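Local coordinates for 24-sterol C-methyltransferase (Haloferax volcanii, PDB 6F5Z), which is a putative S-adenosylmethionine-dependent methyltransferase that binds S-adenosyl-L-homocysteine, forms a complex with the activator Trm112 and probably acts in translation, at residues D105-M110 with E124-I129; E111-A116 with G134-A139; D118-L123 with R169-D174. All coordinates share one frame; numbering follows the deposited sequence.

Contact 1: residues D105-M110 with E124-I129. With SAH (S-adenosyl-L-homocysteine), chain G.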
# COMPACT_ATOMS: atom_id res chain seq x y z
N ASP B 105 7.25 -12.03 -8.87
CA ASP B 105 6.59 -11.70 -7.60
C ASP B 105 6.17 -10.24 -7.51
O ASP B 105 5.11 -9.96 -6.97
CB ASP B 105 7.49 -12.07 -6.42
CG ASP B 105 7.77 -13.57 -6.34
OD1 ASP B 105 6.81 -14.34 -6.15
OD2 ASP B 105 8.91 -13.97 -6.62
N HIS B 106 7.04 -9.31 -7.99
CA HIS B 106 6.69 -7.89 -7.95
C HIS B 106 7.32 -7.17 -9.12
O HIS B 106 8.37 -7.60 -9.63
CB HIS B 106 7.18 -7.20 -6.66
CG HIS B 106 6.72 -7.86 -5.42
ND1 HIS B 106 7.51 -8.80 -4.74
CD2 HIS B 106 5.52 -7.76 -4.80
CE1 HIS B 106 6.77 -9.22 -3.73
NE2 HIS B 106 5.56 -8.65 -3.72
N VAL B 107 6.66 -6.09 -9.54
CA VAL B 107 7.21 -5.23 -10.62
C VAL B 107 7.32 -3.83 -10.01
O VAL B 107 6.41 -3.34 -9.33
CB VAL B 107 6.25 -5.21 -11.84
CG1 VAL B 107 6.72 -4.21 -12.90
CG2 VAL B 107 6.15 -6.60 -12.46
N TRP B 108 8.46 -3.17 -10.28
CA TRP B 108 8.76 -1.82 -9.87
C TRP B 108 8.99 -0.98 -11.13
O TRP B 108 9.61 -1.46 -12.08
CB TRP B 108 10.08 -1.81 -9.06
CG TRP B 108 10.73 -0.46 -8.94
CD1 TRP B 108 11.70 0.06 -9.76
CD2 TRP B 108 10.40 0.57 -8.00
NE1 TRP B 108 12.03 1.34 -9.35
CE2 TRP B 108 11.22 1.69 -8.29
CE3 TRP B 108 9.48 0.66 -6.94
CZ2 TRP B 108 11.22 2.84 -7.50
CZ3 TRP B 108 9.44 1.82 -6.17
CH2 TRP B 108 10.28 2.92 -6.49
N SER B 109 8.54 0.26 -11.12
CA SER B 109 8.91 1.18 -12.17
C SER B 109 8.94 2.60 -11.61
O SER B 109 7.97 3.05 -11.00
CB SER B 109 7.98 1.05 -13.37
OG SER B 109 8.36 1.95 -14.40
N MET B 110 10.04 3.31 -11.85
CA MET B 110 10.15 4.71 -11.39
C MET B 110 10.51 5.58 -12.61
O MET B 110 11.47 5.28 -13.34
CB MET B 110 11.25 4.85 -10.33
CG MET B 110 11.67 6.29 -10.01
SD MET B 110 10.34 7.18 -9.16
CE MET B 110 11.19 8.68 -8.64
N GLU B 124 -1.75 -4.33 -18.66
CA GLU B 124 -2.25 -5.69 -18.87
C GLU B 124 -1.07 -6.70 -18.90
O GLU B 124 -1.18 -7.78 -18.31
CB GLU B 124 -3.01 -5.76 -20.20
CG GLU B 124 -4.33 -4.99 -20.13
CD GLU B 124 -4.90 -4.58 -21.48
OE1 GLU B 124 -4.37 -5.03 -22.53
OE2 GLU B 124 -5.83 -3.73 -21.49
N GLU B 125 0.07 -6.28 -19.49
CA GLU B 125 1.28 -7.11 -19.53
C GLU B 125 1.84 -7.32 -18.12
O GLU B 125 2.33 -8.40 -17.79
CB GLU B 125 2.33 -6.47 -20.41
CG GLU B 125 2.16 -6.77 -21.90
CD GLU B 125 2.44 -8.23 -22.19
OE1 GLU B 125 3.63 -8.61 -22.31
OE2 GLU B 125 1.46 -9.01 -22.26
N ILE B 126 1.78 -6.27 -17.29
CA ILE B 126 2.26 -6.38 -15.90
C ILE B 126 1.35 -7.33 -15.12
O ILE B 126 1.82 -8.22 -14.38
CB ILE B 126 2.33 -4.96 -15.27
CG1 ILE B 126 3.50 -4.19 -15.90
CG2 ILE B 126 2.52 -5.03 -13.76
CD1 ILE B 126 3.48 -2.69 -15.63
N ALA B 127 0.03 -7.18 -15.27
CA ALA B 127 -0.90 -8.08 -14.59
C ALA B 127 -0.66 -9.53 -15.07
O ALA B 127 -0.78 -10.45 -14.28
CB ALA B 127 -2.34 -7.67 -14.90
N ARG B 128 -0.31 -9.70 -16.35
CA ARG B 128 -0.04 -11.04 -16.90
C ARG B 128 1.18 -11.68 -16.25
O ARG B 128 1.10 -12.83 -15.78
CB ARG B 128 0.16 -10.95 -18.42
CG ARG B 128 0.45 -12.32 -19.05
CD ARG B 128 0.69 -12.22 -20.55
NE ARG B 128 1.91 -11.50 -20.90
CZ ARG B 128 3.14 -11.99 -20.76
NH1 ARG B 128 3.33 -13.22 -20.31
NH2 ARG B 128 4.19 -11.25 -21.09
N ILE B 129 2.34 -10.95 -16.22
CA ILE B 129 3.56 -11.57 -15.69
C ILE B 129 3.56 -11.74 -14.15
O ILE B 129 4.26 -12.62 -13.64
CB ILE B 129 4.83 -10.87 -16.16
CG1 ILE B 129 4.95 -9.44 -15.52
CG2 ILE B 129 4.86 -10.80 -17.72
CD1 ILE B 129 6.31 -8.80 -15.83
N SAH G . 14.06 4.07 -13.23
CA SAH G . 15.27 4.90 -13.47
CB SAH G . 15.36 5.52 -14.92
CG SAH G . 14.24 6.51 -15.22
SD SAH G . 14.42 7.20 -16.91
C SAH G . 15.41 6.04 -12.44
O SAH G . 14.47 6.07 -11.53
OXT SAH G . 16.33 6.83 -12.47
C5' SAH G . 13.34 6.14 -17.90
C4' SAH G . 13.96 4.81 -18.28
O4' SAH G . 12.95 4.03 -18.97
C3' SAH G . 15.13 4.99 -19.25
O3' SAH G . 16.29 4.27 -18.85
C2' SAH G . 14.53 4.59 -20.61
O2' SAH G . 15.45 4.06 -21.55
C1' SAH G . 13.47 3.56 -20.20
N9 SAH G . 12.35 3.44 -21.14
C8 SAH G . 11.53 4.45 -21.58
N7 SAH G . 10.57 4.04 -22.38
C5 SAH G . 10.78 2.67 -22.47
C6 SAH G . 10.10 1.65 -23.17
N6 SAH G . 9.05 1.86 -23.98
N1 SAH G . 10.56 0.38 -23.05
C2 SAH G . 11.65 0.16 -22.29
N3 SAH G . 12.37 1.04 -21.59
C4 SAH G . 11.87 2.29 -21.71
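In the Rossmann-like core of this methyltransferase a helix lies against the sheet, and Val107 of strand 104-110 meets Ile126 and Ile129 of helix 119-129 where the two layers join. One methyl of the valine does nearly all the touching. Its CG2, set opposite the carbonyl carbon because CG1 stands anti to the backbone N (chi1 174°), touches both isoleucines, which lie one helical turn apart. CG2 of Val107 is 4.0 Å from CD1 of Ile129 and 4.2 Å from CG2 of Ile126. The isoleucines present different ends: Ile126 offers its short branch, while Ile129, whose CB bond does not aim at the strand, extends its longer branch so that the terminal CD1 touches the valine, the two side chains crossing at about a right angle. These contacts are apolar, at van der Waals distance, and the layer is completed by Leu45 and Phe136 of the flanking strands.

Another side of the helix carries a salt bridge. Arg128 grips Glu125 side-on, NE to OE2 at 2.9 Å and NH2 to OE1 at 3.0 Å, both bonds nearly straight and almost in the guanidinium plane, although they meet the carboxylate well out of its own plane. Leu97 N gives Glu125 OE1 a further hydrogen bond. The remaining nitrogen of the arginine, NH1, pairs with Asp101, so the guanidinium is fixed in rotation. Lys15 of the UPF0434 family protein packs on both Glu125 and Arg128.

At the far end of the strand the carbonyl of Met110 accepts a hydrogen bond from the amino N of S-adenosyl-L-homocysteine, N to O 2.9 Å. A central strand packed by a helix on one face and ending at the cofactor's amino acid moiety is characteristic of class I methyltransferases.

Contact 2: residues E111-A116 with G134-A139. With SAH (S-adenosyl-L-homocysteine), chain G.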
# COMPACT_ATOMS: atom_id res chain seq x y z
N GLU B 111 9.74 6.66 -12.80
CA GLU B 111 10.02 7.65 -13.83
C GLU B 111 10.16 7.03 -15.22
O GLU B 111 10.95 7.56 -16.03
CB GLU B 111 11.31 8.43 -13.42
CG GLU B 111 11.01 9.47 -12.34
CD GLU B 111 10.27 10.64 -12.94
OE1 GLU B 111 9.07 10.48 -13.29
OE2 GLU B 111 10.91 11.70 -13.17
N ALA B 112 9.32 6.05 -15.56
CA ALA B 112 9.43 5.40 -16.88
C ALA B 112 8.09 5.07 -17.47
O ALA B 112 7.94 5.00 -18.68
CB ALA B 112 10.23 4.10 -16.76
N PHE B 113 7.10 4.77 -16.61
CA PHE B 113 5.85 4.23 -17.12
C PHE B 113 5.16 5.10 -18.16
O PHE B 113 4.59 4.56 -19.12
CB PHE B 113 4.88 3.91 -15.97
CG PHE B 113 3.52 3.45 -16.42
CD1 PHE B 113 3.30 2.14 -16.80
CD2 PHE B 113 2.46 4.36 -16.52
CE1 PHE B 113 2.03 1.73 -17.23
CE2 PHE B 113 1.20 3.96 -16.99
CZ PHE B 113 1.00 2.65 -17.32
N TYR B 114 5.23 6.41 -17.96
CA TYR B 114 4.52 7.34 -18.81
C TYR B 114 5.17 7.49 -20.19
O TYR B 114 4.61 8.20 -21.03
CB TYR B 114 4.33 8.66 -18.10
CG TYR B 114 5.60 9.22 -17.51
CD1 TYR B 114 6.49 9.96 -18.29
CD2 TYR B 114 5.89 9.09 -16.15
CE1 TYR B 114 7.63 10.53 -17.75
CE2 TYR B 114 7.05 9.63 -15.60
CZ TYR B 114 7.91 10.37 -16.40
OH TYR B 114 9.02 10.99 -15.86
N TYR B 115 6.29 6.80 -20.46
CA TYR B 115 6.85 6.80 -21.81
C TYR B 115 6.29 5.60 -22.60
O TYR B 115 6.56 5.48 -23.81
CB TYR B 115 8.38 6.68 -21.77
CG TYR B 115 9.08 7.84 -21.10
CD1 TYR B 115 9.13 9.10 -21.70
CD2 TYR B 115 9.73 7.67 -19.88
CE1 TYR B 115 9.81 10.16 -21.11
CE2 TYR B 115 10.36 8.74 -19.25
CZ TYR B 115 10.41 9.98 -19.87
OH TYR B 115 11.07 11.03 -19.26
N ALA B 116 5.54 4.67 -21.95
CA ALA B 116 5.00 3.50 -22.67
C ALA B 116 4.18 3.97 -23.86
O ALA B 116 3.40 4.92 -23.71
CB ALA B 116 4.13 2.66 -21.76
N GLY B 134 0.81 -10.71 -6.39
CA GLY B 134 2.02 -9.91 -6.62
C GLY B 134 1.67 -8.44 -6.81
O GLY B 134 0.53 -8.13 -7.16
N THR B 135 2.67 -7.54 -6.63
CA THR B 135 2.37 -6.12 -6.69
C THR B 135 3.11 -5.40 -7.78
O THR B 135 4.15 -5.87 -8.25
CB THR B 135 2.70 -5.38 -5.35
OG1 THR B 135 4.13 -5.28 -5.18
CG2 THR B 135 2.02 -6.03 -4.14
N PHE B 136 2.49 -4.31 -8.23
CA PHE B 136 3.13 -3.38 -9.16
C PHE B 136 3.23 -2.05 -8.40
O PHE B 136 2.19 -1.49 -8.01
CB PHE B 136 2.29 -3.20 -10.46
CG PHE B 136 2.80 -2.10 -11.39
CD1 PHE B 136 4.17 -1.92 -11.58
CD2 PHE B 136 1.92 -1.31 -12.11
CE1 PHE B 136 4.64 -0.93 -12.44
CE2 PHE B 136 2.38 -0.36 -13.01
CZ PHE B 136 3.74 -0.17 -13.17
N TYR B 137 4.47 -1.54 -8.25
CA TYR B 137 4.75 -0.24 -7.63
C TYR B 137 5.10 0.71 -8.78
O TYR B 137 6.17 0.54 -9.39
CB TYR B 137 5.90 -0.37 -6.61
CG TYR B 137 5.40 -0.72 -5.23
CD1 TYR B 137 4.80 -1.95 -4.97
CD2 TYR B 137 5.51 0.18 -4.18
CE1 TYR B 137 4.25 -2.24 -3.72
CE2 TYR B 137 4.99 -0.10 -2.92
CZ TYR B 137 4.34 -1.31 -2.70
OH TYR B 137 3.79 -1.54 -1.46
N CYS B 138 4.21 1.67 -9.07
CA CYS B 138 4.36 2.57 -10.18
C CYS B 138 4.59 3.98 -9.63
O CYS B 138 3.65 4.60 -9.11
CB CYS B 138 3.07 2.52 -11.00
SG CYS B 138 3.10 3.58 -12.46
N ALA B 139 5.85 4.48 -9.77
CA ALA B 139 6.18 5.79 -9.21
C ALA B 139 6.48 6.73 -10.37
O ALA B 139 7.28 6.36 -11.26
CB ALA B 139 7.37 5.68 -8.29
N SAH G . 14.06 4.07 -13.23
CA SAH G . 15.27 4.90 -13.47
CB SAH G . 15.36 5.52 -14.92
CG SAH G . 14.24 6.51 -15.22
SD SAH G . 14.42 7.20 -16.91
C SAH G . 15.41 6.04 -12.44
O SAH G . 14.47 6.07 -11.53
OXT SAH G . 16.33 6.83 -12.47
C5' SAH G . 13.34 6.14 -17.90
C4' SAH G . 13.96 4.81 -18.28
O4' SAH G . 12.95 4.03 -18.97
C3' SAH G . 15.13 4.99 -19.25
O3' SAH G . 16.29 4.27 -18.85
C2' SAH G . 14.53 4.59 -20.61
O2' SAH G . 15.45 4.06 -21.55
C1' SAH G . 13.47 3.56 -20.20
N9 SAH G . 12.35 3.44 -21.14
C8 SAH G . 11.53 4.45 -21.58
N7 SAH G . 10.57 4.04 -22.38
C5 SAH G . 10.78 2.67 -22.47
C6 SAH G . 10.10 1.65 -23.17
N6 SAH G . 9.05 1.86 -23.98
N1 SAH G . 10.56 0.38 -23.05
C2 SAH G . 11.65 0.16 -22.29
N3 SAH G . 12.37 1.04 -21.59
C4 SAH G . 11.87 2.29 -21.71
O HOH W 1 7.44 4.59 -13.74
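The carbonyl oxygen of Ala139 is gripped twice from the 111-116 loop, once directly and once through water. Glu111 N donates to Ala139 O at 2.9 Å, a fairly straight bond (159° at the hydrogen) whose donor is tilted from the carbonyl plane. Water 1 donates to the same oxygen at 3.1 Å and in turn accepts from Phe113 N at 2.9 Å, so the two bonds together hold the start of the loop to the end of strand 134-140.

Beyond this polar link the loop is anchored by Phe113. Its CG stands anti to the backbone N (chi1 175°), which directs the ring towards the strand. Cys138 SG approaches this ring obliquely, 4.5 Å from the centroid, in a sulfur-aromatic contact, and also rests 3.9 Å from Phe113 CB. Farther along, Phe113 CD1 meets the edge of the Phe136 ring near its plane, at CZ.

Other side chains bind within the loop or touch the ligand. Tyr114 OH donates to Glu111 OE1 at 2.6 Å, from above the carboxylate plane, and Asn141 N gives that oxygen a second bond; together the two probably steady the carboxylate. Ala112 CB touches the ribose oxygen O4' of S-adenosyl-L-homocysteine, while Tyr115 CB comes 3.5 Å from the adenine N7.

A loop that leaves a central strand, folds through a short 3-10 turn and lines the cofactor while tied to the neighbouring strand belongs to the cofactor pocket of a Rossmann-like methyltransferase.

Contact 3: residues D118-L123 with R169-D174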
# COMPACT_ATOMS: atom_id res chain seq x y z
N ASP B 118 1.72 2.30 -25.27
CA ASP B 118 0.33 1.92 -25.07
C ASP B 118 0.25 1.57 -23.58
O ASP B 118 0.38 0.41 -23.20
CB ASP B 118 0.01 0.74 -25.99
CG ASP B 118 -1.40 0.18 -25.93
OD1 ASP B 118 -2.17 0.58 -25.05
OD2 ASP B 118 -1.71 -0.71 -26.75
N PRO B 119 0.14 2.60 -22.72
CA PRO B 119 0.19 2.35 -21.27
C PRO B 119 -0.85 1.37 -20.75
O PRO B 119 -0.57 0.59 -19.82
CB PRO B 119 0.03 3.76 -20.67
CG PRO B 119 -0.64 4.57 -21.77
CD PRO B 119 0.01 4.03 -23.02
N HIS B 120 -2.06 1.38 -21.33
CA HIS B 120 -3.07 0.42 -20.90
C HIS B 120 -2.60 -1.03 -21.21
O HIS B 120 -2.77 -1.92 -20.37
CB HIS B 120 -4.41 0.75 -21.57
CG HIS B 120 -5.07 1.96 -20.96
ND1 HIS B 120 -5.21 3.16 -21.64
CD2 HIS B 120 -5.62 2.09 -19.72
CE1 HIS B 120 -5.85 3.97 -20.80
NE2 HIS B 120 -6.10 3.36 -19.63
N HIS B 121 -1.97 -1.25 -22.38
CA HIS B 121 -1.47 -2.59 -22.72
C HIS B 121 -0.30 -2.97 -21.81
O HIS B 121 -0.20 -4.11 -21.37
CB HIS B 121 -1.09 -2.70 -24.20
CG HIS B 121 -0.59 -4.06 -24.58
ND1 HIS B 121 -1.39 -5.19 -24.46
CD2 HIS B 121 0.65 -4.44 -24.96
CE1 HIS B 121 -0.62 -6.21 -24.83
NE2 HIS B 121 0.60 -5.81 -25.14
N THR B 122 0.54 -1.98 -21.47
CA THR B 122 1.65 -2.28 -20.53
C THR B 122 1.06 -2.75 -19.19
O THR B 122 1.57 -3.69 -18.61
CB THR B 122 2.57 -1.07 -20.39
OG1 THR B 122 3.21 -0.87 -21.67
CG2 THR B 122 3.64 -1.28 -19.32
N LEU B 123 -0.01 -2.08 -18.68
CA LEU B 123 -0.60 -2.54 -17.43
C LEU B 123 -1.14 -3.98 -17.52
O LEU B 123 -1.03 -4.74 -16.58
CB LEU B 123 -1.71 -1.60 -16.98
CG LEU B 123 -1.23 -0.23 -16.53
CD1 LEU B 123 -2.37 0.76 -16.39
CD2 LEU B 123 -0.43 -0.32 -15.20
N ARG B 169 -5.61 5.23 -11.03
CA ARG B 169 -6.39 4.20 -10.32
C ARG B 169 -7.35 3.50 -11.29
O ARG B 169 -7.47 2.27 -11.27
CB ARG B 169 -7.18 4.81 -9.15
CG ARG B 169 -6.29 5.50 -8.12
CD ARG B 169 -6.98 5.76 -6.76
NE ARG B 169 -8.24 6.50 -6.89
CZ ARG B 169 -8.32 7.82 -6.98
NH1 ARG B 169 -7.22 8.57 -7.03
NH2 ARG B 169 -9.51 8.42 -7.04
N GLU B 170 -8.02 4.30 -12.15
CA GLU B 170 -8.96 3.73 -13.10
C GLU B 170 -8.25 2.81 -14.08
O GLU B 170 -8.76 1.73 -14.38
CB GLU B 170 -9.67 4.87 -13.87
CG GLU B 170 -10.57 5.74 -12.99
CD GLU B 170 -10.92 7.13 -13.52
OE1 GLU B 170 -10.58 7.44 -14.68
OE2 GLU B 170 -11.54 7.91 -12.76
N ALA B 171 -7.06 3.22 -14.58
CA ALA B 171 -6.34 2.38 -15.56
C ALA B 171 -5.90 1.08 -14.90
O ALA B 171 -5.91 0.03 -15.54
CB ALA B 171 -5.12 3.13 -16.07
N PHE B 172 -5.44 1.13 -13.63
CA PHE B 172 -5.02 -0.10 -12.96
C PHE B 172 -6.21 -1.06 -12.87
O PHE B 172 -6.08 -2.22 -13.24
CB PHE B 172 -4.56 0.21 -11.54
CG PHE B 172 -3.08 0.53 -11.41
CD1 PHE B 172 -2.45 1.35 -12.34
CD2 PHE B 172 -2.36 0.10 -10.31
CE1 PHE B 172 -1.09 1.70 -12.18
CE2 PHE B 172 -1.00 0.40 -10.18
CZ PHE B 172 -0.38 1.22 -11.09
N ARG B 173 -7.37 -0.54 -12.47
CA ARG B 173 -8.55 -1.42 -12.35
C ARG B 173 -8.95 -1.94 -13.73
O ARG B 173 -9.33 -3.11 -13.84
CB ARG B 173 -9.72 -0.68 -11.70
CG ARG B 173 -9.39 -0.26 -10.26
CD ARG B 173 -10.60 0.23 -9.48
NE ARG B 173 -10.19 0.77 -8.16
CZ ARG B 173 -10.16 2.06 -7.84
NH1 ARG B 173 -10.53 2.98 -8.73
NH2 ARG B 173 -9.78 2.44 -6.63
N ASP B 174 -8.88 -1.08 -14.79
CA ASP B 174 -9.26 -1.55 -16.13
C ASP B 174 -8.34 -2.68 -16.62
O ASP B 174 -8.77 -3.53 -17.43
CB ASP B 174 -9.31 -0.40 -17.13
CG ASP B 174 -10.45 0.57 -16.91
OD1 ASP B 174 -11.39 0.22 -16.16
OD2 ASP B 174 -10.41 1.69 -17.49
O HOH W 2 -8.60 3.65 -17.93
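Two rings flank the contact, both met obliquely by aliphatic groups of the facing helix: the His120 imidazole by Ala171 CB, 3.7 Å from NE2, and the Phe172 phenyl by Leu123 CD2, 3.7 Å from CE1. Outside the pair of helices, Trp163 meets the imidazole and Phe136 the phenyl, the latter with planes about 20° apart.

Leu123 reaches the facing helix with both methyls. CD1 settles on Ala171 CB at 3.6 Å, and CD2 turns to the phenylalanine, the side chains of Leu123 and Phe172 crossing at about a right angle. Since CG of Leu123 stands opposite the carbonyl carbon (chi1 -69°), the fork opens onto the other helix. An alanine here would lose both methyl contacts and would probably open a gap beside Ala171 CB and CE1 of Phe172.

At the exposed margin, water 2 links His120 NE2, 3.0 Å away, with Asp174 OD2, to which it donates. At the start of helix 119-129, Asp118 is the N-cap, its OD1 accepting from His121 N.

The segment axes approach to 9.4 Å at a crossing angle of -52°. Packing of neighbouring helices through leucine, alanine and phenylalanine on one face of the sheet is part of the alpha/beta sandwich of the methyltransferase fold.

In the fold
From the N terminus, strand 104-110 runs to the cofactor, the 111-116 loop turns beside it, and helix 119-129 returns along the sheet, where contact 1 closes the strand-to-helix part of a beta-alpha-beta crossover. The next strand of the sheet, 134-140, lies parallel beside 104-110, and contact 2 joins its end to the loop. Contact 3 closes a much longer excursion, bringing helix 165-174 against the start of helix 119-129. No pair nests: in all three pairings the segments alternate, so each contact crosses the others. Phe136 joins contacts 2 and 3 by packing on Leu123 and Phe172, so the two helices form a layer packed on one face of the sheet.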